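Local atomic coordinates of proliferating cell nuclear antigen (Entamoeba histolytica, PDB entry 3P91), a protein that probably encircles DNA as a three-subunit sliding ring and raises the processivity of DNA polymerase delta during replication. Residues A15-K18 and R19-E22. Sequence-based numbering, arbitrary orientation.
Sequences ALFK and RVVE
Phe17 sets its CG anti to the backbone N (chi1 -167°), which carries the ring up the helix to where Val21 CG2, itself beside its own N, can cover it. The methyl sits over one face of the ring, 4.1 Å from CG2 of Val21 to the Phe17 centroid and 11° off the ring normal, which qualifies as a CH-pi contact. Arg19 runs the other way: with CG anti to its carbonyl carbon (chi1 -66°) and an extended chain as far as NE, it reaches back along the helix by one turn and lays a guanidinium face over Ala15, with CZ of Arg19 3.8 Å from CB of Ala15. One residue on, the i/i+4 pair Leu16 and Val20 puts Leu16 CD1 4.1 Å from Val20 CG2.

Four successive alpha-helical bonds underlie the pairing, from Arg19 N to Ala15 O (2.9 Å) through Glu22 N to Lys18 O (3.1 Å). Lys18 O is gripped twice, since a water also donates to it and bridges to Glu22 OE1 (2.8 Å from the water oxygen); Glu22 OE2 forms a salt bridge with Lys25, while Lys18 NZ bonds Leu87 O.

Helix 14-25, in the N-terminal domain, is amphipathic: Arg19 is exposed, whereas buried Phe17 and Val21 pack on Leu84 of helix 77-84, Phe17 also stacks with Phe11 of strand 7-11, and Leu16 and Val20 rest on Ile57 and Leu55 of strand 52-57.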
loop_
_atom_site.group_PDB
_atom_site.type_symbol
_atom_site.label_atom_id
_atom_site.label_comp_id
_atom_site.label_asym_id
_atom_site.label_seq_id
_atom_site.Cartn_x
_atom_site.Cartn_y
_atom_site.Cartn_z
ATOM N N ALA A 15 -13.550 0.021 -19.306
ATOM C CA ALA A 15 -12.875 1.037 -18.505
ATOM C C ALA A 15 -13.729 2.291 -18.356
ATOM O O ALA A 15 -13.782 2.889 -17.284
ATOM C CB ALA A 15 -11.537 1.384 -19.122
ATOM N N LEU A 16 -14.399 2.678 -19.435
ATOM C CA LEU A 16 -15.212 3.891 -19.452
ATOM C C LEU A 16 -16.245 3.936 -18.324
ATOM O O LEU A 16 -16.343 4.926 -17.604
ATOM C CB LEU A 16 -15.898 4.048 -20.818
ATOM C CG LEU A 16 -16.577 5.365 -21.226
ATOM C CD1 LEU A 16 -18.014 5.444 -20.747
ATOM C CD2 LEU A 16 -15.770 6.551 -20.730
ATOM N N PHE A 17 -17.013 2.866 -18.166
ATOM C CA PHE A 17 -18.082 2.859 -17.175
ATOM C C PHE A 17 -17.572 2.681 -15.745
ATOM O O PHE A 17 -18.170 3.183 -14.796
ATOM C CB PHE A 17 -19.105 1.785 -17.514
ATOM C CG PHE A 17 -20.388 1.905 -16.747
ATOM C CD1 PHE A 17 -21.138 3.067 -16.808
ATOM C CD2 PHE A 17 -20.856 0.851 -15.984
ATOM C CE1 PHE A 17 -22.327 3.179 -16.111
ATOM C CE2 PHE A 17 -22.042 0.955 -15.287
ATOM C CZ PHE A 17 -22.780 2.123 -15.350
ATOM N N LYS A 18 -16.471 1.958 -15.596
ATOM C CA LYS A 18 -15.811 1.830 -14.304
ATOM C C LYS A 18 -15.289 3.177 -13.837
ATOM O O LYS A 18 -15.449 3.552 -12.679
ATOM C CB LYS A 18 -14.659 0.833 -14.397
ATOM C CG LYS A 18 -15.100 -0.572 -14.780
ATOM C CD LYS A 18 -13.925 -1.527 -14.942
ATOM C CE LYS A 18 -13.222 -1.764 -13.625
ATOM N NZ LYS A 18 -12.291 -2.906 -13.747
ATOM N N ARG A 19 -14.660 3.902 -14.750
ATOM C CA ARG A 19 -14.142 5.231 -14.453
ATOM C C ARG A 19 -15.255 6.228 -14.158
ATOM O O ARG A 19 -15.141 7.059 -13.264
ATOM C CB ARG A 19 -13.293 5.717 -15.616
ATOM C CG ARG A 19 -12.065 4.890 -15.780
ATOM C CD ARG A 19 -11.355 5.176 -17.073
ATOM N NE ARG A 19 -10.076 4.475 -17.080
ATOM C CZ ARG A 19 -9.294 4.341 -18.144
ATOM N NH1 ARG A 19 -9.666 4.861 -19.309
ATOM N NH2 ARG A 19 -8.145 3.679 -18.041
ATOM N N VAL A 20 -16.336 6.137 -14.921
ATOM C CA VAL A 20 -17.509 6.959 -14.679
ATOM C C VAL A 20 -17.997 6.774 -13.248
ATOM O O VAL A 20 -18.164 7.744 -12.507
ATOM C CB VAL A 20 -18.626 6.594 -15.665
ATOM C CG1 VAL A 20 -19.985 7.051 -15.154
ATOM C CG2 VAL A 20 -18.322 7.169 -17.026
ATOM N N VAL A 21 -18.201 5.520 -12.861
ATOM C CA VAL A 21 -18.733 5.188 -11.543
ATOM C C VAL A 21 -17.831 5.582 -10.355
ATOM O O VAL A 21 -18.330 5.972 -9.298
ATOM C CB VAL A 21 -19.134 3.704 -11.481
ATOM C CG1 VAL A 21 -19.509 3.301 -10.071
ATOM C CG2 VAL A 21 -20.281 3.459 -12.426
ATOM N N GLU A 22 -16.516 5.486 -10.518
ATOM C CA GLU A 22 -15.597 5.991 -9.499
ATOM C C GLU A 22 -15.725 7.497 -9.337
ATOM O O GLU A 22 -15.956 8.006 -8.243
ATOM C CB GLU A 22 -14.156 5.655 -9.864
ATOM C CG GLU A 22 -13.824 4.210 -9.634
ATOM C CD GLU A 22 -14.430 3.714 -8.345
ATOM O OE1 GLU A 22 -15.286 2.805 -8.404
ATOM O OE2 GLU A 22 -14.063 4.245 -7.273
HETATM O O HOH W 1 -16.353 1.353 -10.529
#